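FAD-binding oxidoreductase (Gulosibacter chungangensis, PDB 7PBG) oxidises 4-ethylphenol and related 4-alkylphenols with a covalently bound FAD, a dehydrogenation that can give 4-vinylphenol. Local coordinates at residues S244-F249 / H317-G322; N280-A285 / E304-M309; A286-R291 / S365-A370; D421-D426 / R454-D459. All coordinates share one frame; numbering follows the deposited sequence.

How the contacts relate
Contacts 1, 2 and 3 cluster on one side of the chain, their centres 11 to 14 Å apart, while the centre of contact 4 lies 19 to 28 Å from theirs. Contact 1 is within the eight-stranded antiparallel sheet; the residues between its segments include both segments of contact 2, and its segments alternate along the chain with those of contact 3. Contacts 2 and 3 pack helices beside the sheet and share helix 281-288, which follows strand 277-280; contact 3 adds helix 363-375 and comes nearest the flavin, the Cys287 side chain about 7 Å away. Contact 4, last along the chain, pairs the end of helix 406-422 with helix 451-470 and is tied to contact 3 by the Arg291-Asp426 salt bridge.

Contact 1 of 4, residues S244-F249 / H317-G322; sequences SFAIYF and HWIVYG
The Phe245 ring lays one face over Gly322, whose CA sits 3.7 Å from the ring centroid in a CH-pi contact, while CG1 of Val320 stands at the ring edge. Strands 241-249 and 318-326 are antiparallel neighbours in the eight-stranded sheet, and a classic beta bulge ends the pairing. Phe245 holds CG between its backbone N and carbonyl carbon (chi1 56°), which folds the ring across Gly322, where no side chain obstructs it. With an alanine here, Gly322 would probably lose its aromatic cover and a gap would open toward Ile335 and Ile338 of helix 328-342. On the same sheet face, Phe249 CE2 meets Val320 CG2 at 3.6 Å. On the other, CG2 of Ile319 lies above the Tyr321 ring and touches Tyr248 CE1 at 3.7 Å. A water in the plane of both tyrosine rings bridges Tyr248 OH (2.7 Å) and Tyr321 OH (2.9 Å); the latter is also hydrogen-bonded to Asp284. Backbone bonds pair Phe245 with Gly322 and Ile247 with Val320. At the bulge His317 and Trp318 together face Phe249: Trp318 O accepts from Phe249 N at 2.9 Å, and His317 N reaches Phe249 O in a weak bond of 2.8 Å.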
loop_
_atom_site.group_PDB
_atom_site.type_symbol
_atom_site.label_atom_id
_atom_site.label_comp_id
_atom_site.label_asym_id
_atom_site.label_seq_id
_atom_site.Cartn_x
_atom_site.Cartn_y
_atom_site.Cartn_z
ATOM N N SER A 244 -2.488 21.123 18.704
ATOM C CA SER A 244 -3.375 21.409 17.561
ATOM C C SER A 244 -3.519 22.896 17.329
ATOM O O SER A 244 -3.261 23.733 18.217
ATOM C CB SER A 244 -4.718 20.781 17.715
ATOM O OG SER A 244 -4.613 19.401 17.753
ATOM N N PHE A 245 -3.933 23.236 16.122
ATOM C CA PHE A 245 -4.112 24.628 15.732
ATOM C C PHE A 245 -5.322 24.778 14.822
ATOM O O PHE A 245 -5.765 23.826 14.128
ATOM C CB PHE A 245 -2.841 25.128 15.085
ATOM C CG PHE A 245 -2.374 24.331 13.906
ATOM C CD1 PHE A 245 -2.832 24.593 12.627
ATOM C CD2 PHE A 245 -1.428 23.343 14.073
ATOM C CE1 PHE A 245 -2.330 23.862 11.563
ATOM C CE2 PHE A 245 -0.937 22.611 13.006
ATOM C CZ PHE A 245 -1.389 22.887 11.745
ATOM N N ALA A 246 -5.830 25.999 14.840
ATOM C CA ALA A 246 -6.913 26.466 13.959
ATOM C C ALA A 246 -6.386 27.713 13.286
ATOM O O ALA A 246 -5.748 28.568 13.969
ATOM C CB ALA A 246 -8.177 26.743 14.727
ATOM N N ILE A 247 -6.601 27.829 12.003
ATOM C CA ILE A 247 -6.188 29.032 11.238
ATOM C C ILE A 247 -7.410 29.555 10.506
ATOM O O ILE A 247 -8.000 28.793 9.753
ATOM C CB ILE A 247 -5.027 28.764 10.265
ATOM C CG1 ILE A 247 -4.031 27.733 10.823
ATOM C CG2 ILE A 247 -4.372 30.089 9.964
ATOM C CD1 ILE A 247 -2.874 27.481 9.940
ATOM N N TYR A 248 -7.796 30.772 10.822
ATOM C CA TYR A 248 -9.048 31.362 10.300
ATOM C C TYR A 248 -8.714 32.335 9.183
ATOM O O TYR A 248 -7.885 33.244 9.379
ATOM C CB TYR A 248 -9.793 32.077 11.413
ATOM C CG TYR A 248 -9.977 31.207 12.624
ATOM C CD1 TYR A 248 -10.865 30.150 12.615
ATOM C CD2 TYR A 248 -9.281 31.460 13.781
ATOM C CE1 TYR A 248 -11.057 29.354 13.727
ATOM C CE2 TYR A 248 -9.462 30.684 14.910
ATOM C CZ TYR A 248 -10.366 29.638 14.883
ATOM O OH TYR A 248 -10.535 28.897 16.008
ATOM N N PHE A 249 -9.432 32.224 8.077
ATOM C CA PHE A 249 -9.220 33.121 6.916
ATOM C C PHE A 249 -10.516 33.892 6.701
ATOM O O PHE A 249 -11.617 33.300 6.720
ATOM C CB PHE A 249 -8.785 32.280 5.724
ATOM C CG PHE A 249 -7.499 31.552 5.997
ATOM C CD1 PHE A 249 -6.290 32.173 5.801
ATOM C CD2 PHE A 249 -7.515 30.292 6.588
ATOM C CE1 PHE A 249 -5.114 31.532 6.110
ATOM C CE2 PHE A 249 -6.334 29.622 6.857
ATOM C CZ PHE A 249 -5.133 30.248 6.639
ATOM N N HIS A 317 -14.269 32.325 6.931
ATOM C CA HIS A 317 -14.969 31.664 5.813
ATOM C C HIS A 317 -14.310 30.313 5.492
ATOM O O HIS A 317 -15.016 29.428 4.964
ATOM C CB HIS A 317 -14.959 32.596 4.607
ATOM C CG HIS A 317 -16.014 33.638 4.703
ATOM N ND1 HIS A 317 -17.352 33.347 4.517
ATOM C CD2 HIS A 317 -15.964 34.944 5.040
ATOM C CE1 HIS A 317 -18.063 34.439 4.714
ATOM N NE2 HIS A 317 -17.244 35.438 5.032
ATOM N N TRP A 318 -12.992 30.197 5.716
ATOM C CA TRP A 318 -12.183 28.964 5.634
ATOM C C TRP A 318 -11.472 28.828 6.972
ATOM O O TRP A 318 -10.997 29.860 7.507
ATOM C CB TRP A 318 -11.189 28.987 4.465
ATOM C CG TRP A 318 -11.896 28.986 3.152
ATOM C CD1 TRP A 318 -12.073 30.037 2.307
ATOM C CD2 TRP A 318 -12.580 27.865 2.556
ATOM N NE1 TRP A 318 -12.827 29.641 1.233
ATOM C CE2 TRP A 318 -13.137 28.321 1.345
ATOM C CE3 TRP A 318 -12.732 26.525 2.921
ATOM C CZ2 TRP A 318 -13.851 27.471 0.490
ATOM C CZ3 TRP A 318 -13.446 25.683 2.095
ATOM C CH2 TRP A 318 -13.983 26.161 0.894
ATOM N N ILE A 319 -11.432 27.608 7.473
ATOM C CA ILE A 319 -10.662 27.271 8.676
ATOM C C ILE A 319 -9.756 26.098 8.311
ATOM O O ILE A 319 -10.237 25.070 7.776
ATOM C CB ILE A 319 -11.607 26.922 9.843
ATOM C CG1 ILE A 319 -12.758 27.913 10.015
ATOM C CG2 ILE A 319 -10.797 26.732 11.099
ATOM C CD1 ILE A 319 -14.012 27.566 9.279
ATOM N N VAL A 320 -8.489 26.242 8.632
ATOM C CA VAL A 320 -7.491 25.142 8.607
ATOM C C VAL A 320 -7.380 24.595 10.022
ATOM O O VAL A 320 -7.167 25.373 10.919
ATOM C CB VAL A 320 -6.137 25.590 8.062
ATOM C CG1 VAL A 320 -5.077 24.510 8.194
ATOM C CG2 VAL A 320 -6.293 26.072 6.619
ATOM N N TYR A 321 -7.526 23.286 10.157
ATOM C CA TYR A 321 -7.192 22.580 11.399
ATOM C C TYR A 321 -6.049 21.606 11.132
ATOM O O TYR A 321 -6.108 20.843 10.160
ATOM C CB TYR A 321 -8.401 21.809 11.918
ATOM C CG TYR A 321 -9.539 22.686 12.363
ATOM C CD1 TYR A 321 -9.500 23.336 13.593
ATOM C CD2 TYR A 321 -10.660 22.857 11.573
ATOM C CE1 TYR A 321 -10.554 24.122 14.017
ATOM C CE2 TYR A 321 -11.685 23.690 11.960
ATOM C CZ TYR A 321 -11.655 24.292 13.200
ATOM O OH TYR A 321 -12.710 25.073 13.553
ATOM N N GLY A 322 -5.062 21.607 12.013
ATOM C CA GLY A 322 -3.932 20.686 12.002
ATOM C C GLY A 322 -3.424 20.377 13.404
ATOM O O GLY A 322 -3.885 20.979 14.389
HETATM O O HOH W 1 -12.273 26.832 15.824
#

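Contact 2 of 4, residues N280-A285 / E304-M309; sequences NVTFDA and EAKQRM
Val281 and Met309 make the tightest apolar touch between two packed helices, 281-288 and 303-313, whose segment axes approach to 9.8 Å at an angle of 56°. Helix 281-288 starts directly after strand 277-280 of the large antiparallel sheet, so this contact packs helix 303-313 on the first turn of the helix that follows the strand. Val281 CG2, anti to its own backbone N, presses on Met309 CB at 3.5 Å, closer than usual for two carbons, while its other methyl, CG1, touches Lys306 CB at 4.1 Å. Beyond CG the extended Met309 chain carries its sulfur to Ala285, SD to CB 3.7 Å, and past Thr282 CA at 4.2 Å. An alanine in place of Val281 would remove both methyls and would probably leave a gap beside Met309 CB and Lys306 CB. No hydrogen bond joins the two segments; the polar groups serve each helix and its surroundings. Asp284 OD1 forms a salt bridge with Arg279, and Gln307 OE1 accepts from His317 NE2. Asn280 is the N-cap: its side chain also bonds strand 426-433 through Ala429 and Tyr427, and OD1 accepts from Phe283 N at 3.3 Å, the donor lying well above the carbonyl plane.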
loop_
_atom_site.group_PDB
_atom_site.type_symbol
_atom_site.label_atom_id
_atom_site.label_comp_id
_atom_site.label_asym_id
_atom_site.label_seq_id
_atom_site.Cartn_x
_atom_site.Cartn_y
_atom_site.Cartn_z
ATOM N N ASN A 280 -15.094 24.989 5.045
ATOM C CA ASN A 280 -15.839 26.259 4.934
ATOM C C ASN A 280 -16.593 26.526 6.234
ATOM O O ASN A 280 -16.803 25.610 7.048
ATOM C CB ASN A 280 -16.709 26.306 3.699
ATOM C CG ASN A 280 -17.909 25.391 3.677
ATOM O OD1 ASN A 280 -18.014 24.430 4.435
ATOM N ND2 ASN A 280 -18.802 25.677 2.749
ATOM N N VAL A 281 -17.040 27.772 6.384
ATOM C CA VAL A 281 -17.736 28.183 7.641
ATOM C C VAL A 281 -18.999 27.348 7.817
ATOM O O VAL A 281 -19.340 26.955 8.991
ATOM C CB VAL A 281 -18.007 29.694 7.687
ATOM C CG1 VAL A 281 -18.939 30.180 6.615
ATOM C CG2 VAL A 281 -18.533 30.074 9.064
ATOM N N THR A 282 -19.684 26.988 6.752
ATOM C CA THR A 282 -20.946 26.240 6.928
ATOM C C THR A 282 -20.680 24.905 7.631
ATOM O O THR A 282 -21.517 24.491 8.495
ATOM C CB THR A 282 -21.634 26.014 5.583
ATOM O OG1 THR A 282 -21.709 27.292 4.955
ATOM C CG2 THR A 282 -23.030 25.459 5.752
ATOM N N PHE A 283 -19.577 24.234 7.293
ATOM C CA PHE A 283 -19.286 22.902 7.868
ATOM C C PHE A 283 -19.074 23.100 9.362
ATOM O O PHE A 283 -19.699 22.427 10.192
ATOM C CB PHE A 283 -18.124 22.280 7.100
ATOM C CG PHE A 283 -17.983 20.790 7.242
ATOM C CD1 PHE A 283 -17.312 20.089 6.266
ATOM C CD2 PHE A 283 -18.527 20.102 8.312
ATOM C CE1 PHE A 283 -17.163 18.721 6.370
ATOM C CE2 PHE A 283 -18.396 18.723 8.409
ATOM C CZ PHE A 283 -17.658 18.044 7.470
ATOM N N ASP A 284 -18.229 24.070 9.733
ATOM C CA ASP A 284 -17.976 24.283 11.175
ATOM C C ASP A 284 -19.276 24.684 11.861
ATOM O O ASP A 284 -19.556 24.184 12.965
ATOM C CB ASP A 284 -16.875 25.316 11.435
ATOM C CG ASP A 284 -15.494 24.739 11.754
ATOM O OD1 ASP A 284 -15.307 23.475 11.726
ATOM O OD2 ASP A 284 -14.613 25.576 12.065
ATOM N N ALA A 285 -20.011 25.634 11.304
ATOM C CA ALA A 285 -21.278 26.099 11.904
ATOM C C ALA A 285 -22.197 24.899 12.161
ATOM O O ALA A 285 -22.740 24.751 13.244
ATOM C CB ALA A 285 -21.904 27.125 10.986
ATOM N N GLU A 304 -24.771 36.991 3.583
ATOM C CA GLU A 304 -24.912 37.656 4.880
ATOM C C GLU A 304 -25.063 36.582 5.975
ATOM O O GLU A 304 -24.497 36.796 7.095
ATOM C CB GLU A 304 -26.088 38.632 4.859
ATOM C CG GLU A 304 -25.854 39.824 3.946
ATOM C CD GLU A 304 -26.076 39.595 2.455
ATOM O OE1 GLU A 304 -25.666 40.494 1.673
ATOM O OE2 GLU A 304 -26.637 38.524 2.039
ATOM N N ALA A 305 -25.764 35.483 5.705
ATOM C CA ALA A 305 -25.915 34.381 6.697
ATOM C C ALA A 305 -24.537 33.778 6.973
ATOM O O ALA A 305 -24.231 33.554 8.137
ATOM C CB ALA A 305 -26.897 33.308 6.255
ATOM N N LYS A 306 -23.704 33.596 5.952
ATOM C CA LYS A 306 -22.367 32.978 6.147
ATOM C C LYS A 306 -21.494 33.945 6.947
ATOM O O LYS A 306 -20.736 33.487 7.775
ATOM C CB LYS A 306 -21.795 32.567 4.789
ATOM C CG LYS A 306 -22.617 31.461 4.144
ATOM C CD LYS A 306 -22.213 31.243 2.705
ATOM C CE LYS A 306 -23.043 30.223 1.952
ATOM N NZ LYS A 306 -22.586 30.124 0.525
ATOM N N GLN A 307 -21.624 35.229 6.705
ATOM C CA GLN A 307 -20.855 36.262 7.425
ATOM C C GLN A 307 -21.310 36.250 8.885
ATOM O O GLN A 307 -20.481 36.423 9.767
ATOM C CB GLN A 307 -20.990 37.636 6.786
ATOM C CG GLN A 307 -19.933 38.589 7.306
ATOM C CD GLN A 307 -18.528 38.156 6.938
ATOM O OE1 GLN A 307 -18.230 37.921 5.760
ATOM N NE2 GLN A 307 -17.659 38.035 7.927
ATOM N N ARG A 308 -22.595 36.127 9.136
ATOM C CA ARG A 308 -23.083 36.017 10.540
ATOM C C ARG A 308 -22.392 34.830 11.236
ATOM O O ARG A 308 -21.950 34.947 12.398
ATOM C CB ARG A 308 -24.608 35.874 10.634
ATOM C CG ARG A 308 -25.367 37.126 10.243
ATOM C CD ARG A 308 -26.825 36.985 10.639
ATOM N NE ARG A 308 -27.630 36.247 9.691
ATOM C CZ ARG A 308 -28.110 36.710 8.552
ATOM N NH1 ARG A 308 -27.862 37.966 8.210
ATOM N NH2 ARG A 308 -28.871 35.932 7.775
ATOM N N MET A 309 -22.290 33.674 10.578
ATOM C CA MET A 309 -21.564 32.497 11.110
ATOM C C MET A 309 -20.118 32.900 11.440
ATOM O O MET A 309 -19.660 32.624 12.560
ATOM C CB MET A 309 -21.572 31.338 10.127
ATOM C CG MET A 309 -22.943 30.878 9.747
ATOM S SD MET A 309 -22.816 29.652 8.447
ATOM C CE MET A 309 -24.483 29.633 7.793
#

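Contact 3 of 4, residues A286-R291 / S365-A370; sequences ACVSKR and SELLNA
Leu367 CD2 is the closely packed point of this contact: it touches Val288 CG1 at 3.6 Å and Cys287 CB at 3.8 Å, the branch of one leucine bridging two consecutive residues. Val288 keeps CG1 anti to its carbonyl carbon (chi1 -69°), which turns that methyl to helix 363-375, where it meets both CG and CD2 of Leu367. The valine and leucine side chains cross at a slant. This packing lies close to the flavin: the Cys287 side chain is about 7 Å from the FAD and about 6 Å from that of Glu152, an FAD-binding residue. Glu366 behaves differently. Its extended chain slides past Val288 in the opposite direction, and the carboxylate comes up against the same CG1, with OE2 3.7 Å away, a contact of van der Waals kind. The looser, partly exposed side is held by water, since no direct hydrogen bond spans the segments. One water donates to Glu366 OE2 at 3.2 Å and is modelled unusually close to Cys287 O, so that this second distance is doubtful. Another donates to Val288 O at 2.9 Å and only weakly to Glu366 OE1. Glu366 OE2 has a further partner in His382 NE2, which probably helps hold the carboxylate in place. The contact thus joins helix 281-288 to helix 363-375 beside strand 318-326, whose Tyr321 packs on Leu367 and Leu368.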
loop_
_atom_site.group_PDB
_atom_site.type_symbol
_atom_site.label_atom_id
_atom_site.label_comp_id
_atom_site.label_asym_id
_atom_site.label_seq_id
_atom_site.Cartn_x
_atom_site.Cartn_y
_atom_site.Cartn_z
ATOM N N ALA A 286 -22.306 24.001 11.206
ATOM C CA ALA A 286 -23.269 22.881 11.315
ATOM C C ALA A 286 -22.874 21.892 12.435
ATOM O O ALA A 286 -23.745 21.137 12.886
ATOM C CB ALA A 286 -23.391 22.228 9.975
ATOM N N CYS A 287 -21.633 21.966 12.947
ATOM C CA CYS A 287 -21.178 21.142 14.075
ATOM C C CYS A 287 -21.551 21.727 15.426
ATOM O O CYS A 287 -21.468 20.974 16.423
ATOM C CB CYS A 287 -19.685 20.865 13.976
ATOM S SG CYS A 287 -19.295 19.845 12.531
ATOM N N VAL A 288 -21.905 23.003 15.498
ATOM C CA VAL A 288 -22.110 23.720 16.786
ATOM C C VAL A 288 -23.380 24.548 16.764
ATOM O O VAL A 288 -23.629 25.240 17.748
ATOM C CB VAL A 288 -20.949 24.655 17.127
ATOM C CG1 VAL A 288 -19.705 23.859 17.463
ATOM C CG2 VAL A 288 -20.732 25.681 16.030
ATOM N N SER A 289 -24.194 24.403 15.735
ATOM C CA SER A 289 -25.422 25.213 15.623
ATOM C C SER A 289 -26.363 24.603 14.597
ATOM O O SER A 289 -25.917 23.794 13.786
ATOM C CB SER A 289 -25.084 26.619 15.282
ATOM O OG SER A 289 -24.604 26.707 13.924
ATOM N N LYS A 290 -27.582 25.124 14.557
ATOM C CA LYS A 290 -28.623 24.743 13.569
ATOM C C LYS A 290 -28.805 25.890 12.572
ATOM O O LYS A 290 -28.472 27.040 12.869
ATOM C CB LYS A 290 -29.953 24.480 14.273
ATOM C CG LYS A 290 -29.934 23.301 15.217
ATOM C CD LYS A 290 -31.327 22.925 15.702
ATOM C CE LYS A 290 -31.318 21.614 16.461
ATOM N NZ LYS A 290 -30.348 21.668 17.578
ATOM N N ARG A 291 -29.269 25.542 11.387
ATOM C CA ARG A 291 -29.358 26.475 10.256
ATOM C C ARG A 291 -30.136 27.724 10.635
ATOM O O ARG A 291 -29.744 28.820 10.256
ATOM C CB ARG A 291 -30.137 25.798 9.134
ATOM C CG ARG A 291 -29.920 26.457 7.782
ATOM C CD ARG A 291 -30.702 25.728 6.730
ATOM N NE ARG A 291 -30.319 26.096 5.351
ATOM C CZ ARG A 291 -30.873 27.042 4.609
ATOM N NH1 ARG A 291 -31.873 27.775 5.067
ATOM N NH2 ARG A 291 -30.413 27.249 3.377
ATOM N N SER A 365 -13.806 27.376 20.320
ATOM C CA SER A 365 -12.961 26.491 21.150
ATOM C C SER A 365 -13.482 25.048 21.106
ATOM O O SER A 365 -12.690 24.113 21.133
ATOM C CB SER A 365 -12.786 26.997 22.539
ATOM O OG SER A 365 -13.902 26.673 23.349
ATOM N N GLU A 366 -14.784 24.875 20.946
ATOM C CA GLU A 366 -15.410 23.548 20.874
ATOM C C GLU A 366 -15.011 22.917 19.554
ATOM O O GLU A 366 -14.695 21.691 19.510
ATOM C CB GLU A 366 -16.916 23.739 21.008
ATOM C CG GLU A 366 -17.719 22.458 21.086
ATOM C CD GLU A 366 -19.218 22.681 20.966
ATOM O OE1 GLU A 366 -19.658 23.852 21.312
ATOM O OE2 GLU A 366 -19.954 21.721 20.470
ATOM N N LEU A 367 -15.028 23.726 18.506
ATOM C CA LEU A 367 -14.666 23.215 17.157
ATOM C C LEU A 367 -13.214 22.792 17.124
ATOM O O LEU A 367 -12.900 21.665 16.678
ATOM C CB LEU A 367 -14.956 24.295 16.139
ATOM C CG LEU A 367 -16.435 24.513 15.840
ATOM C CD1 LEU A 367 -16.619 25.825 15.095
ATOM C CD2 LEU A 367 -17.017 23.342 15.051
ATOM N N LEU A 368 -12.323 23.597 17.700
ATOM C CA LEU A 368 -10.909 23.207 17.698
ATOM C C LEU A 368 -10.748 21.972 18.569
ATOM O O LEU A 368 -9.924 21.096 18.280
ATOM C CB LEU A 368 -10.056 24.394 18.183
ATOM C CG LEU A 368 -8.586 24.091 18.412
ATOM C CD1 LEU A 368 -7.901 23.564 17.160
ATOM C CD2 LEU A 368 -7.894 25.341 18.887
ATOM N N ASN A 369 -11.413 21.946 19.731
ATOM C CA ASN A 369 -11.274 20.814 20.646
ATOM C C ASN A 369 -11.703 19.502 19.967
ATOM O O ASN A 369 -11.025 18.525 20.159
ATOM C CB ASN A 369 -12.045 21.052 21.938
ATOM C CG ASN A 369 -11.836 19.911 22.920
ATOM O OD1 ASN A 369 -10.726 19.714 23.422
ATOM N ND2 ASN A 369 -12.845 19.069 23.078
ATOM N N ALA A 370 -12.774 19.516 19.178
ATOM C CA ALA A 370 -13.275 18.330 18.483
ATOM C C ALA A 370 -12.193 17.819 17.514
ATOM O O ALA A 370 -11.949 16.578 17.438
ATOM C CB ALA A 370 -14.559 18.684 17.786
HETATM O O HOH W 2 -22.307 20.516 18.693
HETATM O O HOH W 3 -22.896 24.551 20.428
#

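Contact 4 of 4, residues D421-D426 / R454-D459; sequences DDHGID and RKETLD
His423 and Glu456 meet with ring and carboxylate planes 27° apart, and ND1 donates to OE2 at 2.8 Å. The bond is bent at the hydrogen (138°), and it meets OE2 on the anti side, out of the carboxylate plane; OE2 itself is tilted from the ring plane though still at the ring edge. A bend at chi2 of Glu456 swings its carboxylate back to ND1. Lower in the same chain, CB lies 3.6 Å and CG 3.7 Å from His423 O. Asp459, nearly one helical turn on, crosses the histidine side chain at about a right angle, the ring and carboxylate planes 72° apart, and touches CE1 with its CB at 3.9 Å. Its carboxylate serves Lys455 instead, NZ to OD2 2.7 Å, a salt bridge within the helix on the syn lone pair. Ile425 and Thr457 also cross at about a right angle, CD1 to OG1 3.4 Å, while that hydroxyl is hydrogen-bonded to Ser453 O. Between His423 and Ile425, Gly424 closes helix 406-422 in a Schellman motif as the chain turns to strand 426-433. Helix 451-470 packs against this turn, its Met460 touching His423 and Ile425, with Tyr446 of strand 438-447 against Ile425 and Thr457, and Phe396 of strand 393-402 touching Thr457.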
loop_
_atom_site.group_PDB
_atom_site.type_symbol
_atom_site.label_atom_id
_atom_site.label_comp_id
_atom_site.label_asym_id
_atom_site.label_seq_id
_atom_site.Cartn_x
_atom_site.Cartn_y
_atom_site.Cartn_z
ATOM N N ASP A 421 -26.693 25.647 -4.849
ATOM C CA ASP A 421 -27.643 26.796 -4.791
ATOM C C ASP A 421 -28.826 26.533 -5.748
ATOM O O ASP A 421 -30.003 26.618 -5.298
ATOM C CB ASP A 421 -26.918 28.108 -5.096
ATOM C CG ASP A 421 -26.145 28.658 -3.907
ATOM O OD1 ASP A 421 -26.250 28.054 -2.803
ATOM O OD2 ASP A 421 -25.458 29.684 -4.069
ATOM N N ASP A 422 -28.519 26.180 -6.988
ATOM C CA ASP A 422 -29.507 25.891 -8.065
ATOM C C ASP A 422 -30.505 24.807 -7.646
ATOM O O ASP A 422 -31.689 24.915 -8.071
ATOM C CB ASP A 422 -28.796 25.454 -9.346
ATOM C CG ASP A 422 -28.113 26.553 -10.134
ATOM O OD1 ASP A 422 -28.233 27.736 -9.742
ATOM O OD2 ASP A 422 -27.472 26.213 -11.142
ATOM N N HIS A 423 -30.084 23.804 -6.850
ATOM C CA HIS A 423 -30.922 22.664 -6.408
ATOM C C HIS A 423 -31.469 22.876 -4.992
ATOM O O HIS A 423 -32.114 21.953 -4.500
ATOM C CB HIS A 423 -30.085 21.387 -6.512
ATOM C CG HIS A 423 -29.868 20.941 -7.919
ATOM N ND1 HIS A 423 -30.715 20.037 -8.517
ATOM C CD2 HIS A 423 -28.929 21.243 -8.836
ATOM C CE1 HIS A 423 -30.290 19.793 -9.757
ATOM N NE2 HIS A 423 -29.229 20.528 -9.983
ATOM N N GLY A 424 -31.085 23.975 -4.331
ATOM C CA GLY A 424 -31.571 24.311 -2.978
ATOM C C GLY A 424 -30.986 23.401 -1.915
ATOM O O GLY A 424 -31.738 23.014 -0.961
ATOM N N ILE A 425 -29.722 23.001 -2.094
ATOM C CA ILE A 425 -29.018 22.049 -1.203
ATOM C C ILE A 425 -27.894 22.821 -0.505
ATOM O O ILE A 425 -27.096 23.477 -1.168
ATOM C CB ILE A 425 -28.550 20.811 -1.995
ATOM C CG1 ILE A 425 -29.719 20.094 -2.699
ATOM C CG2 ILE A 425 -27.772 19.866 -1.096
ATOM C CD1 ILE A 425 -30.815 19.608 -1.769
ATOM N N ASP A 426 -27.777 22.634 0.800
ATOM C CA ASP A 426 -26.689 23.259 1.586
ATOM C C ASP A 426 -25.383 22.497 1.326
ATOM O O ASP A 426 -25.417 21.247 1.259
ATOM C CB ASP A 426 -27.030 23.247 3.079
ATOM C CG ASP A 426 -28.040 24.303 3.501
ATOM O OD1 ASP A 426 -28.453 25.107 2.661
ATOM O OD2 ASP A 426 -28.420 24.292 4.665
ATOM N N ARG A 454 -34.661 14.392 -1.833
ATOM C CA ARG A 454 -33.883 13.214 -2.289
ATOM C C ARG A 454 -33.591 13.423 -3.788
ATOM O O ARG A 454 -32.435 13.283 -4.229
ATOM C CB ARG A 454 -34.638 11.904 -2.047
ATOM C CG ARG A 454 -34.877 11.555 -0.581
ATOM C CD ARG A 454 -35.695 10.274 -0.529
ATOM N NE ARG A 454 -36.091 9.981 0.837
ATOM C CZ ARG A 454 -37.119 9.259 1.212
ATOM N NH1 ARG A 454 -37.872 8.625 0.323
ATOM N NH2 ARG A 454 -37.347 9.109 2.501
ATOM N N LYS A 455 -34.594 13.774 -4.587
ATOM C CA LYS A 455 -34.406 13.846 -6.065
ATOM C C LYS A 455 -33.460 14.993 -6.412
ATOM O O LYS A 455 -32.561 14.799 -7.273
ATOM C CB LYS A 455 -35.742 14.056 -6.785
ATOM C CG LYS A 455 -35.598 14.335 -8.275
ATOM C CD LYS A 455 -36.915 14.273 -9.003
ATOM C CE LYS A 455 -36.983 15.226 -10.181
ATOM N NZ LYS A 455 -35.888 14.979 -11.140
ATOM N N GLU A 456 -33.601 16.139 -5.748
ATOM C CA GLU A 456 -32.741 17.309 -5.993
ATOM C C GLU A 456 -31.305 16.902 -5.671
ATOM O O GLU A 456 -30.418 17.261 -6.425
ATOM C CB GLU A 456 -33.137 18.525 -5.158
ATOM C CG GLU A 456 -34.384 19.248 -5.680
ATOM C CD GLU A 456 -34.351 19.521 -7.175
ATOM O OE1 GLU A 456 -35.270 19.030 -7.897
ATOM O OE2 GLU A 456 -33.395 20.163 -7.626
ATOM N N THR A 457 -31.112 16.177 -4.573
ATOM C CA THR A 457 -29.752 15.772 -4.146
ATOM C C THR A 457 -29.141 14.809 -5.154
ATOM O O THR A 457 -27.971 14.978 -5.516
ATOM C CB THR A 457 -29.783 15.171 -2.746
ATOM O OG1 THR A 457 -30.341 16.201 -1.934
ATOM C CG2 THR A 457 -28.405 14.788 -2.248
ATOM N N LEU A 458 -29.904 13.803 -5.571
ATOM C CA LEU A 458 -29.412 12.849 -6.575
ATOM C C LEU A 458 -29.136 13.575 -7.887
ATOM O O LEU A 458 -28.045 13.343 -8.473
ATOM C CB LEU A 458 -30.437 11.744 -6.787
ATOM C CG LEU A 458 -30.043 10.724 -7.842
ATOM C CD1 LEU A 458 -28.641 10.158 -7.591
ATOM C CD2 LEU A 458 -31.089 9.626 -7.922
ATOM N N ASP A 459 -30.078 14.376 -8.396
ATOM C CA ASP A 459 -29.853 15.107 -9.671
ATOM C C ASP A 459 -28.620 16.000 -9.572
ATOM O O ASP A 459 -27.818 16.022 -10.529
ATOM C CB ASP A 459 -31.048 15.967 -10.041
ATOM C CG ASP A 459 -32.247 15.152 -10.475
ATOM O OD1 ASP A 459 -32.090 13.917 -10.636
ATOM O OD2 ASP A 459 -33.341 15.771 -10.604
#